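Local coordinates for hypothetical protein (Nostoc punctiforme, PDB 2O62), which is of unknown function but belongs to the DUF3598 family and joins two calycin-like beta domains, a fold that often binds small molecules, at residues 7-12 against 62-67; 14-19 against 102-107; 38-43 against 47-52; 51-54 against 58-61. One frame throughout, in Å; residues are numbered along the deposited sequence. Where two conformers were deposited one is given.

Contact 1 of 4, residues 7-12 against 62-67; sequences ECFLQN and REFRSV
In the N-terminal calycin-like domain, the short helix 5-10 that precedes the first strand packs here against the end of one of the two edge strands, 60-64, and the loop that follows it. Phe-9 is the sole helix residue to make contact, and it meets Phe-64 and Val-67. Its CB already points at the other segment, and with CG anti to the backbone N (chi1 170°) the ring reaches out to both partners, its edge to Phe-64 and Val-67 CG1 coming to it obliquely. The aromatic pair is an offset edge-to-face (T-shaped) one: the rim of Phe-9 is turned to the face of Phe-64, with planes 88° apart and centroids separated by 5.8 Å. The nearest atoms are Phe-9 CZ and Phe-64 CD2, at 4.1 Å. Val-67 adds an off-centre CH-pi contact through one methyl group, its CG1 lying 3.6 Å from Phe-9 CD2 and 4.1 Å from the centroid of that ring. Phe-9 accounts for 73 of the 145 Å² buried between the segments. Beyond them, Trp-6, Phe-73 and Val-48 also pack on its ring, which makes it a hub between the helix and the edges of the sheet. A serine in its place would probably deprive Phe-64 of its edge-on partner and open a gap beside Val-67 CG1. The backbone of Phe-9 is engaged as well: from the same face of the carbonyl plane, Phe-9 O accepts Asn-12 N at 2.9 Å and the side-chain amide Asn-12 ND2 at 3.2 Å.

Contact 2 of 4, residues 14-19 against 102-107; sequences GVWEGS and NRRLRL
Trp-16 and Arg-104 form a stacked pair consistent with the Gly-X-Trp and arginine motif of calycins, here Gly-14 to Trp-16, the tryptophan on strand 14-23 and the arginine on strand 103-111. The packing is tight over one face of the indole. Arg-104 CG stands 3.5 Å from the centroid of the six-membered ring, only 10° off its normal, a CH-pi contact. The chain then bends at its third torsion (chi3 -66°), and that turn lays the guanidinium over the five-membered ring, its CZ 4.0 Å from that centroid in a cation-pi stack whose planes differ by 8°. On the opposite side of the guanidinium lies Arg-106 CD, 3.9 Å above its plane. A leucine in place of Trp-16 would probably leave the arginine without its flat platform, its guanidinium less firmly held in orientation. The rim of the indole is more loosely met: Asn-102 O lies near the ring plane, 3.6 Å from Trp-16 CZ3, and Asn-102 buries 21 Å² against 64 Å² for Arg-104. More open still is the side carrying Glu-17, which stays away from segment 102-107, pairs with Arg-36 and hydrogen-bonds a glycerol that probably comes from the crystallisation liquor. The charge of Arg-104 is answered by a salt bridge from its NE to Glu-125 OE1. Asn-12 holds both partners, its OD1 taking Arg-104 NH1 and its backbone O taking Trp-16 NE1.

Contact 3 of 4, residues 38-43 against 47-52; sequences CLEGLN and TVRLTL
Arg-49 lies alongside Glu-40 on one face of an antiparallel strand pair, and its course can be traced atom by atom. CB rests against the CG of Glu-40. With CG anti to the backbone N (chi1 175°), the aliphatic part runs past the carboxylate: CG passes beside Glu-40 OE2, and the distance from Arg-49 CD to Glu-40 OE2 is 3.4 Å. A bend at chi3 then brings NE near Leu-42 CD1 and swings the guanidinium over that methyl, which sits beneath the middle of its face, 3.7 Å from Arg-49 CZ. At the tip, NH2 makes a salt bridge to Glu-63, on the next strand. NH1 remains 4.2 Å from Glu-40 OE2, beyond salt-bridge range, and the carboxylate and guanidinium planes are nearly perpendicular at 89°. A water fills in between these charges, accepting from Arg-49 NH1 at 3.3 Å and donating to Glu-40 OE2 at 2.6 Å. A second water also reaches the same OE2 and lies 2.7 Å from Thr-51 OG1. This side of the pair is thus largely polar and partly hydrated, with Leu-42 as an apolar patch. The other face is apolar: Leu-39 CD2 packs 3.6 Å from Leu-50 CD1 and also touches Val-48 CG1, while Gly-41 faces Val-48 with no side chain of its own. Six backbone hydrogen bonds fix the register, two in each of the pairs Cys-38 with Thr-51, Glu-40 with Arg-49 and Leu-42 with Thr-47. Such regular pairing across a short connection is that of a beta hairpin, here one step in the up-and-down antiparallel meander of a calycin-like domain.

Contact 4 of 4, residues 51-54 against 58-61; sequences TLSR and DDVI
Val-60 overlaps the guanidinium of Arg-54 obliquely, its CG2 3.8 Å from Arg-54 NH2. Leu-52, from the arginine's own strand, places CD2 over one face of the same group. The arginine comes back over these apolar neighbours through a bend at its third torsion (chi3 -57°). Leu-52 and Val-60 are an antiparallel hydrogen-bonded pair, joined by Leu-52 N to Val-60 O and Val-60 N to Leu-52 O, both 2.8 Å long. The adjoining pair of Thr-51 and Ile-61 is non-hydrogen-bonded; there the two side chains run side by side, with Thr-51 CG2 at 4.2 Å from Ile-61 CG1. Toward the turn, side chains and water replace regular backbone pairing. Ser-53 OG donates to Asp-59 OD1 at 2.8 Å, meeting the oxygen from well above the carboxylate plane, 59° out of it. A water that accepts from Arg-54 N at 3.0 Å also reaches the same OD1, so this carboxylate oxygen probably receives a second bond. A second water donates to Leu-52 O and to Asp-58 O while accepting from Arg-54 NE, the last at 3.0 Å. Leu-52 O is thus shared between the backbone amide of Val-60 and this water. Through its backbone partner Arg-36, Ser-53 also stays attached to strand 29-42 on the far side. Near the turn end, then, polar side-chain and water-mediated bonds take over from backbone pairing, and between these two segments Arg-54 is probably held by solvent and apolar contact and not by a direct charge pair.

In the fold
All four contacts belong to the nine-stranded antiparallel sheet of the N-terminal calycin-like domain and to the helix leading into it. Contacts 3 and 4 are successive hairpins sharing Thr-51 and Leu-52 on strand 47-54, their centres about 12 Å apart. Both are nested within the loop closed by contact 1, whose strand 60-64 pairs with 47-54; the centres of contacts 1 and 3 are about 8 Å apart. The centre of contact 2, which spans the longest separation in sequence, is about 16 Å from that of contact 1. Its segments alternate with those of contact 1, and Asn-12 joins the two. Local hairpins thus build one sheet edge, while the longer-range contacts tie helix and distant strands together.

Contact 1 of 4, residues 7-12 against 62-67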
loop_
_atom_site.group_PDB
_atom_site.type_symbol
_atom_site.label_atom_id
_atom_site.label_comp_id
_atom_site.label_asym_id
_atom_site.label_seq_id
_atom_site.Cartn_x
_atom_site.Cartn_y
_atom_site.Cartn_z
ATOM N N GLU A 7 17.920 10.067 -1.455
ATOM C CA GLU A 7 18.354 9.623 -0.143
ATOM C C GLU A 7 17.324 8.725 0.526
ATOM O O GLU A 7 17.697 7.758 1.186
ATOM C CB GLU A 7 18.695 10.821 0.724
ATOM C CG GLU A 7 19.964 11.477 0.242
ATOM C CD GLU A 7 20.106 12.948 0.652
ATOM O OE1 GLU A 7 19.132 13.559 1.171
ATOM O OE2 GLU A 7 21.215 13.499 0.430
ATOM N N CYS A 8 16.041 9.048 0.364
ATOM C CA CYS A 8 14.976 8.168 0.849
ATOM C C CYS A 8 15.027 6.804 0.192
ATOM O O CYS A 8 14.894 5.766 0.847
ATOM C CB CYS A 8 13.608 8.776 0.599
ATOM S SG CYS A 8 13.249 10.306 1.434
ATOM N N PHE A 9 15.200 6.800 -1.121
ATOM C CA PHE A 9 15.329 5.573 -1.880
ATOM C C PHE A 9 16.466 4.728 -1.315
ATOM O O PHE A 9 16.274 3.544 -1.122
ATOM C CB PHE A 9 15.516 5.916 -3.356
ATOM C CG PHE A 9 15.901 4.758 -4.248
ATOM C CD1 PHE A 9 15.286 3.534 -4.158
ATOM C CD2 PHE A 9 16.852 4.963 -5.235
ATOM C CE1 PHE A 9 15.606 2.496 -5.016
ATOM C CE2 PHE A 9 17.202 3.936 -6.104
ATOM C CZ PHE A 9 16.571 2.695 -5.994
ATOM N N LEU A 10 17.611 5.340 -1.022
ATOM C CA LEU A 10 18.736 4.602 -0.464
ATOM C C LEU A 10 18.481 3.897 0.862
ATOM O O LEU A 10 19.239 2.994 1.234
ATOM C CB LEU A 10 19.933 5.533 -0.322
ATOM C CG LEU A 10 20.463 6.134 -1.617
ATOM C CD1 LEU A 10 21.654 7.046 -1.306
ATOM C CD2 LEU A 10 20.890 5.081 -2.627
ATOM N N GLN A 11 17.437 4.286 1.588
ATOM C CA GLN A 11 17.016 3.543 2.771
ATOM C C GLN A 11 16.665 2.091 2.480
ATOM O O GLN A 11 16.592 1.272 3.415
ATOM C CB GLN A 11 15.825 4.222 3.472
ATOM C CG GLN A 11 16.156 5.591 4.077
ATOM C CD GLN A 11 17.293 5.477 5.080
ATOM O OE1 GLN A 11 18.395 5.929 4.834
ATOM N NE2 GLN A 11 17.047 4.786 6.164
ATOM N N ASN A 12 16.365 1.777 1.224
ATOM C CA ASN A 12 16.040 0.422 0.804
ATOM C C ASN A 12 17.287 -0.448 0.470
ATOM O O ASN A 12 17.150 -1.621 0.086
ATOM C CB ASN A 12 15.133 0.458 -0.435
ATOM C CG ASN A 12 13.730 0.946 -0.122
ATOM O OD1 ASN A 12 12.941 0.170 0.289
ATOM N ND2 ASN A 12 13.447 2.247 -0.290
ATOM N N ARG A 62 18.717 -4.105 -13.182
ATOM C CA ARG A 62 18.377 -2.718 -13.571
ATOM C C ARG A 62 19.321 -1.791 -12.834
ATOM O O ARG A 62 19.774 -2.110 -11.733
ATOM C CB ARG A 62 16.952 -2.336 -13.166
ATOM C CG ARG A 62 15.835 -3.144 -13.812
ATOM C CD ARG A 62 14.504 -2.916 -13.073
ATOM N NE ARG A 62 13.987 -1.561 -13.286
ATOM C CZ ARG A 62 12.895 -1.042 -12.708
ATOM N NH1 ARG A 62 12.156 -1.752 -11.842
ATOM N NH2 ARG A 62 12.544 0.215 -12.994
ATOM N N GLU A 63 19.607 -0.644 -13.431
ATOM C CA GLU A 63 20.390 0.362 -12.732
ATOM C C GLU A 63 19.713 1.698 -12.822
ATOM O O GLU A 63 19.289 2.095 -13.907
ATOM C CB GLU A 63 21.794 0.451 -13.319
ATOM C CG GLU A 63 22.633 -0.773 -12.982
ATOM C CD GLU A 63 24.075 -0.609 -13.357
ATOM O OE1 GLU A 63 24.534 0.558 -13.378
ATOM O OE2 GLU A 63 24.744 -1.641 -13.605
ATOM N N PHE A 64 19.653 2.394 -11.686
ATOM C CA PHE A 64 18.996 3.696 -11.555
ATOM C C PHE A 64 20.017 4.747 -11.204
ATOM O O PHE A 64 20.894 4.483 -10.390
ATOM C CB PHE A 64 17.998 3.657 -10.404
ATOM C CG PHE A 64 17.133 2.462 -10.416
ATOM C CD1 PHE A 64 15.966 2.445 -11.163
ATOM C CD2 PHE A 64 17.481 1.337 -9.706
ATOM C CE1 PHE A 64 15.141 1.313 -11.169
ATOM C CE2 PHE A 64 16.671 0.218 -9.718
ATOM C CZ PHE A 64 15.512 0.204 -10.462
ATOM N N ARG A 65 19.908 5.917 -11.829
ATOM C CA ARG A 65 20.690 7.081 -11.466
ATOM C C ARG A 65 19.808 8.205 -10.899
ATOM O O ARG A 65 20.312 9.265 -10.514
ATOM C CB ARG A 65 21.478 7.567 -12.678
ATOM C CG ARG A 65 22.623 6.637 -13.033
ATOM N N SER A 66 18.494 7.986 -10.861
ATOM C CA SER A 66 17.557 8.975 -10.337
ATOM C C SER A 66 16.268 8.277 -10.013
ATOM O O SER A 66 16.049 7.161 -10.432
ATOM C CB SER A 66 17.285 10.076 -11.367
ATOM O OG SER A 66 16.598 9.532 -12.492
ATOM N N VAL A 67 15.437 8.924 -9.211
ATOM C CA VAL A 67 14.071 8.507 -9.021
ATOM C C VAL A 67 13.195 9.684 -9.442
ATOM O O VAL A 67 13.567 10.892 -9.361
ATOM C CB VAL A 67 13.776 8.049 -7.584
ATOM C CG1 VAL A 67 14.459 6.714 -7.343
ATOM C CG2 VAL A 67 14.257 9.042 -6.544
#

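Contact 2 of 4, residues 14-19 against 102-107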
loop_
_atom_site.group_PDB
_atom_site.type_symbol
_atom_site.label_atom_id
_atom_site.label_comp_id
_atom_site.label_asym_id
_atom_site.label_seq_id
_atom_site.Cartn_x
_atom_site.Cartn_y
_atom_site.Cartn_z
ATOM N N GLY A 14 20.046 -3.106 0.438
ATOM C CA GLY A 14 20.196 -4.364 1.176
ATOM C C GLY A 14 19.775 -5.539 0.318
ATOM O O GLY A 14 19.561 -5.402 -0.889
ATOM N N VAL A 15 19.642 -6.700 0.947
ATOM C CA VAL A 15 19.260 -7.909 0.243
ATOM C C VAL A 15 17.919 -8.347 0.832
ATOM O O VAL A 15 17.849 -8.673 2.000
ATOM C CB VAL A 15 20.299 -9.015 0.393
ATOM C CG1 VAL A 15 19.869 -10.263 -0.327
ATOM C CG2 VAL A 15 21.646 -8.552 -0.122
ATOM N N TRP A 16 16.873 -8.257 0.022
ATOM C CA TRP A 16 15.519 -8.509 0.451
ATOM C C TRP A 16 15.129 -9.867 -0.109
ATOM O O TRP A 16 15.028 -10.056 -1.329
ATOM C CB TRP A 16 14.573 -7.413 -0.037
ATOM C CG TRP A 16 14.871 -6.087 0.517
ATOM C CD1 TRP A 16 15.523 -5.056 -0.114
ATOM C CD2 TRP A 16 14.593 -5.639 1.829
ATOM N NE1 TRP A 16 15.610 -3.969 0.725
ATOM C CE2 TRP A 16 15.062 -4.295 1.929
ATOM C CE3 TRP A 16 13.938 -6.213 2.926
ATOM C CZ2 TRP A 16 14.927 -3.538 3.086
ATOM C CZ3 TRP A 16 13.808 -5.463 4.084
ATOM C CH2 TRP A 16 14.290 -4.131 4.155
ATOM N N GLU A 17 14.860 -10.802 0.804
ATOM C CA GLU A 17 14.468 -12.148 0.449
ATOM C C GLU A 17 13.006 -12.383 0.788
ATOM O O GLU A 17 12.485 -11.818 1.728
ATOM C CB GLU A 17 15.316 -13.140 1.216
ATOM C CG GLU A 17 16.793 -13.033 0.904
ATOM C CD GLU A 17 17.511 -14.298 1.246
ATOM O OE1 GLU A 17 17.737 -14.504 2.460
ATOM O OE2 GLU A 17 17.830 -15.085 0.312
ATOM N N GLY A 18 12.334 -13.202 0.007
ATOM C CA GLY A 18 10.977 -13.549 0.327
ATOM C C GLY A 18 10.269 -14.171 -0.835
ATOM O O GLY A 18 10.737 -15.150 -1.391
ATOM N N SER A 19 9.116 -13.609 -1.173
ATOM C CA SER A 19 8.396 -14.024 -2.377
ATOM C C SER A 19 7.539 -12.955 -2.988
ATOM O O SER A 19 7.226 -11.960 -2.325
ATOM C CB SER A 19 7.487 -15.212 -2.069
ATOM O OG SER A 19 6.424 -14.862 -1.233
ATOM N N ASN A 102 13.399 -4.899 9.666
ATOM C CA ASN A 102 13.959 -5.933 8.762
ATOM C C ASN A 102 13.011 -6.399 7.653
ATOM O O ASN A 102 13.275 -7.402 7.019
ATOM C CB ASN A 102 14.437 -7.187 9.555
ATOM C CG ASN A 102 13.273 -8.086 10.038
ATOM O OD1 ASN A 102 12.307 -7.586 10.673
ATOM N ND2 ASN A 102 13.370 -9.422 9.769
ATOM N N ARG A 103 11.877 -5.732 7.505
ATOM C CA ARG A 103 10.797 -6.166 6.634
ATOM C C ARG A 103 10.412 -5.102 5.641
ATOM O O ARG A 103 10.474 -3.903 5.938
ATOM C CB ARG A 103 9.527 -6.472 7.457
ATOM C CG ARG A 103 9.587 -7.756 8.277
ATOM C CD ARG A 103 9.527 -9.061 7.489
ATOM N NE ARG A 103 8.639 -8.914 6.341
ATOM C CZ ARG A 103 7.323 -9.060 6.372
ATOM N NH1 ARG A 103 6.734 -9.527 7.460
ATOM N NH2 ARG A 103 6.615 -8.791 5.277
ATOM N N ARG A 104 9.986 -5.554 4.467
ATOM C CA ARG A 104 9.148 -4.748 3.586
ATOM C C ARG A 104 7.887 -5.536 3.314
ATOM O O ARG A 104 7.897 -6.786 3.297
ATOM C CB ARG A 104 9.816 -4.350 2.282
ATOM C CG ARG A 104 11.192 -3.792 2.439
ATOM C CD ARG A 104 11.619 -2.987 1.240
ATOM N NE ARG A 104 11.762 -3.794 0.049
ATOM C CZ ARG A 104 12.177 -3.360 -1.134
ATOM N NH1 ARG A 104 12.521 -2.098 -1.302
ATOM N NH2 ARG A 104 12.265 -4.197 -2.160
ATOM N N LEU A 105 6.792 -4.812 3.137
ATOM C CA LEU A 105 5.546 -5.398 2.668
ATOM C C LEU A 105 5.089 -4.523 1.553
ATOM O O LEU A 105 4.812 -3.323 1.783
ATOM C CB LEU A 105 4.439 -5.423 3.726
ATOM C CG LEU A 105 3.158 -5.868 2.966
ATOM C CD1 LEU A 105 3.033 -7.406 3.031
ATOM C CD2 LEU A 105 1.916 -5.222 3.270
ATOM N N ARG A 106 5.020 -5.103 0.354
ATOM C CA ARG A 106 4.730 -4.320 -0.839
ATOM C C ARG A 106 3.500 -4.916 -1.491
ATOM O O ARG A 106 3.440 -6.128 -1.707
ATOM C CB ARG A 106 5.884 -4.294 -1.794
ATOM C CG ARG A 106 7.122 -3.935 -1.116
ATOM C CD ARG A 106 8.270 -3.611 -2.051
ATOM N NE ARG A 106 8.955 -4.771 -2.599
ATOM C CZ ARG A 106 9.155 -5.002 -3.897
ATOM N NH1 ARG A 106 8.651 -4.209 -4.836
ATOM N NH2 ARG A 106 9.904 -6.025 -4.280
ATOM N N LEU A 107 2.504 -4.078 -1.720
ATOM C CA LEU A 107 1.244 -4.539 -2.256
ATOM C C LEU A 107 0.952 -3.848 -3.580
ATOM O O LEU A 107 0.855 -2.631 -3.639
ATOM C CB LEU A 107 0.104 -4.317 -1.236
ATOM C CG LEU A 107 -1.237 -5.055 -1.470
ATOM C CD1 LEU A 107 -1.908 -5.392 -0.175
ATOM C CD2 LEU A 107 -2.178 -4.201 -2.259
#

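Contact 3 of 4, residues 38-43 against 47-52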
loop_
_atom_site.group_PDB
_atom_site.type_symbol
_atom_site.label_atom_id
_atom_site.label_comp_id
_atom_site.label_asym_id
_atom_site.label_seq_id
_atom_site.Cartn_x
_atom_site.Cartn_y
_atom_site.Cartn_z
ATOM N N CYS A 38 18.398 -7.788 -4.601
ATOM C CA CYS A 38 19.551 -7.054 -4.089
ATOM C C CYS A 38 19.545 -5.645 -4.653
ATOM O O CYS A 38 19.475 -5.427 -5.841
ATOM C CB CYS A 38 20.885 -7.730 -4.396
ATOM S SG CYS A 38 22.333 -6.792 -3.794
ATOM N N LEU A 39 19.572 -4.684 -3.744
ATOM C CA LEU A 39 19.720 -3.276 -4.098
ATOM C C LEU A 39 21.040 -2.846 -3.507
ATOM O O LEU A 39 21.236 -2.813 -2.285
ATOM C CB LEU A 39 18.617 -2.386 -3.530
ATOM C CG LEU A 39 17.217 -2.458 -4.118
ATOM C CD1 LEU A 39 16.243 -1.622 -3.268
ATOM C CD2 LEU A 39 17.233 -1.926 -5.569
ATOM N N GLU A 40 21.957 -2.498 -4.380
ATOM C CA GLU A 40 23.262 -2.088 -3.945
ATOM C C GLU A 40 23.623 -0.736 -4.547
ATOM O O GLU A 40 23.303 -0.453 -5.690
ATOM C CB GLU A 40 24.279 -3.133 -4.348
ATOM C CG GLU A 40 24.529 -3.278 -5.828
ATOM C CD GLU A 40 25.295 -4.565 -6.166
ATOM O OE1 GLU A 40 26.335 -4.817 -5.500
ATOM O OE2 GLU A 40 24.847 -5.310 -7.093
ATOM N N GLY A 41 24.310 0.095 -3.766
ATOM C CA GLY A 41 24.758 1.382 -4.245
ATOM C C GLY A 41 26.143 1.264 -4.820
ATOM O O GLY A 41 26.984 0.509 -4.295
ATOM N N LEU A 42 26.388 2.004 -5.893
ATOM C CA LEU A 42 27.702 2.079 -6.522
ATOM C C LEU A 42 28.079 3.532 -6.686
ATOM O O LEU A 42 27.224 4.424 -6.663
ATOM C CB LEU A 42 27.661 1.428 -7.916
ATOM C CG LEU A 42 27.077 0.009 -8.034
ATOM C CD1 LEU A 42 27.090 -0.457 -9.506
ATOM C CD2 LEU A 42 27.862 -0.926 -7.202
ATOM N N ASN A 43 29.363 3.751 -6.916
ATOM C CA ASN A 43 29.908 5.076 -7.166
ATOM C C ASN A 43 29.400 6.117 -6.186
ATOM O O ASN A 43 28.728 7.061 -6.560
ATOM C CB ASN A 43 29.666 5.506 -8.631
ATOM C CG ASN A 43 30.341 4.560 -9.623
ATOM O OD1 ASN A 43 29.663 3.910 -10.423
ATOM N ND2 ASN A 43 31.667 4.422 -9.522
ATOM N N THR A 47 24.671 5.583 -8.193
ATOM C CA THR A 47 23.979 4.598 -9.036
ATOM C C THR A 47 23.460 3.544 -8.081
ATOM O O THR A 47 24.176 3.197 -7.140
ATOM C CB THR A 47 24.962 3.864 -9.965
ATOM O OG1 THR A 47 25.549 4.764 -10.916
ATOM C CG2 THR A 47 24.251 2.724 -10.728
ATOM N N VAL A 48 22.229 3.050 -8.270
ATOM C CA VAL A 48 21.768 1.855 -7.561
ATOM C C VAL A 48 21.542 0.700 -8.548
ATOM O O VAL A 48 20.815 0.865 -9.543
ATOM C CB VAL A 48 20.476 2.099 -6.775
ATOM C CG1 VAL A 48 19.961 0.799 -6.239
ATOM C CG2 VAL A 48 20.718 3.042 -5.586
ATOM N N ARG A 49 22.189 -0.442 -8.303
ATOM C CA ARG A 49 21.973 -1.624 -9.112
ATOM C C ARG A 49 20.982 -2.552 -8.432
ATOM O O ARG A 49 21.122 -2.901 -7.255
ATOM C CB ARG A 49 23.252 -2.384 -9.351
ATOM C CG ARG A 49 23.015 -3.697 -10.093
ATOM C CD ARG A 49 24.301 -4.429 -10.297
ATOM N NE ARG A 49 25.085 -3.694 -11.257
ATOM C CZ ARG A 49 26.415 -3.674 -11.308
ATOM N NH1 ARG A 49 27.142 -4.352 -10.427
ATOM N NH2 ARG A 49 27.018 -2.943 -12.246
ATOM N N LEU A 50 19.967 -2.941 -9.190
ATOM C CA LEU A 50 18.950 -3.851 -8.705
ATOM C C LEU A 50 19.127 -5.210 -9.359
ATOM O O LEU A 50 19.232 -5.283 -10.576
ATOM C CB LEU A 50 17.580 -3.286 -9.038
ATOM C CG LEU A 50 16.349 -4.125 -8.665
ATOM C CD1 LEU A 50 15.215 -3.228 -8.302
ATOM C CD2 LEU A 50 15.914 -5.092 -9.783
ATOM N N THR A 51 19.211 -6.279 -8.554
ATOM C CA THR A 51 19.341 -7.642 -9.094
ATOM C C THR A 51 18.201 -8.416 -8.453
ATOM O O THR A 51 18.254 -8.669 -7.259
ATOM C CB THR A 51 20.695 -8.303 -8.768
ATOM O OG1 THR A 51 21.780 -7.495 -9.245
ATOM C CG2 THR A 51 20.808 -9.658 -9.453
ATOM N N LEU A 52 17.167 -8.713 -9.244
ATOM C CA LEU A 52 16.026 -9.515 -8.825
ATOM C C LEU A 52 16.131 -10.941 -9.379
ATOM O O LEU A 52 16.086 -11.174 -10.601
ATOM C CB LEU A 52 14.714 -8.874 -9.245
ATOM C CG LEU A 52 13.429 -9.672 -8.971
ATOM C CD1 LEU A 52 13.247 -9.934 -7.510
ATOM C CD2 LEU A 52 12.241 -8.941 -9.513
HETATM O O HOH W 1 22.316 -5.660 -7.333
HETATM O O HOH W 2 26.263 -6.923 -8.625
#

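Contact 4 of 4, residues 51-54 against 58-61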
loop_
_atom_site.group_PDB
_atom_site.type_symbol
_atom_site.label_atom_id
_atom_site.label_comp_id
_atom_site.label_asym_id
_atom_site.label_seq_id
_atom_site.Cartn_x
_atom_site.Cartn_y
_atom_site.Cartn_z
ATOM N N THR A 51 19.211 -6.279 -8.554
ATOM C CA THR A 51 19.341 -7.642 -9.094
ATOM C C THR A 51 18.201 -8.416 -8.453
ATOM O O THR A 51 18.254 -8.669 -7.259
ATOM C CB THR A 51 20.695 -8.303 -8.768
ATOM O OG1 THR A 51 21.780 -7.495 -9.245
ATOM C CG2 THR A 51 20.808 -9.658 -9.453
ATOM N N LEU A 52 17.167 -8.713 -9.244
ATOM C CA LEU A 52 16.026 -9.515 -8.825
ATOM C C LEU A 52 16.131 -10.941 -9.379
ATOM O O LEU A 52 16.086 -11.174 -10.601
ATOM C CB LEU A 52 14.714 -8.874 -9.245
ATOM C CG LEU A 52 13.429 -9.672 -8.971
ATOM C CD1 LEU A 52 13.247 -9.934 -7.510
ATOM C CD2 LEU A 52 12.241 -8.941 -9.513
ATOM N N SER A 53 16.322 -11.890 -8.462
ATOM C CA SER A 53 16.293 -13.319 -8.791
ATOM C C SER A 53 14.973 -13.892 -8.273
ATOM O O SER A 53 14.604 -13.663 -7.126
ATOM C CB SER A 53 17.459 -14.050 -8.133
ATOM O OG SER A 53 18.678 -13.472 -8.508
ATOM N N ARG A 54 14.260 -14.619 -9.133
ATOM C CA ARG A 54 13.057 -15.369 -8.717
ATOM C C ARG A 54 13.151 -16.840 -9.150
ATOM O O ARG A 54 13.710 -17.165 -10.201
ATOM C CB ARG A 54 11.778 -14.739 -9.280
ATOM C CG ARG A 54 11.382 -13.430 -8.596
ATOM C CD ARG A 54 10.429 -12.615 -9.409
ATOM N NE ARG A 54 11.018 -12.347 -10.707
ATOM C CZ ARG A 54 10.433 -11.662 -11.683
ATOM N NH1 ARG A 54 9.245 -11.118 -11.508
ATOM N NH2 ARG A 54 11.068 -11.496 -12.845
ATOM N N ASP A 58 14.605 -16.016 -15.134
ATOM C CA ASP A 58 15.891 -15.364 -15.363
ATOM C C ASP A 58 16.000 -14.203 -14.410
ATOM O O ASP A 58 14.982 -13.619 -14.048
ATOM C CB ASP A 58 16.005 -14.810 -16.793
ATOM C CG ASP A 58 15.903 -15.900 -17.868
ATOM O OD1 ASP A 58 16.611 -16.926 -17.746
ATOM O OD2 ASP A 58 15.114 -15.697 -18.831
ATOM N N ASP A 59 17.238 -13.867 -14.040
ATOM C CA ASP A 59 17.516 -12.681 -13.239
ATOM C C ASP A 59 17.087 -11.422 -13.994
ATOM O O ASP A 59 17.070 -11.397 -15.224
ATOM C CB ASP A 59 19.002 -12.557 -12.916
ATOM C CG ASP A 59 19.473 -13.554 -11.872
ATOM O OD1 ASP A 59 18.645 -14.209 -11.187
ATOM O OD2 ASP A 59 20.707 -13.690 -11.731
ATOM N N VAL A 60 16.695 -10.396 -13.239
ATOM C CA VAL A 60 16.423 -9.077 -13.778
ATOM C C VAL A 60 17.440 -8.115 -13.166
ATOM O O VAL A 60 17.583 -8.060 -11.940
ATOM C CB VAL A 60 14.993 -8.645 -13.434
ATOM C CG1 VAL A 60 14.767 -7.149 -13.697
ATOM C CG2 VAL A 60 13.984 -9.519 -14.208
ATOM N N ILE A 61 18.178 -7.396 -14.011
ATOM C CA ILE A 61 19.167 -6.454 -13.511
ATOM C C ILE A 61 18.825 -5.103 -14.055
ATOM O O ILE A 61 18.650 -4.983 -15.241
ATOM C CB ILE A 61 20.590 -6.808 -13.939
ATOM C CG1 ILE A 61 20.948 -8.210 -13.386
ATOM C CG2 ILE A 61 21.562 -5.717 -13.416
ATOM C CD1 ILE A 61 22.191 -8.830 -13.945
HETATM O O HOH W 3 13.836 -12.394 -11.719
HETATM O O HOH W 4 16.245 -15.551 -11.142
#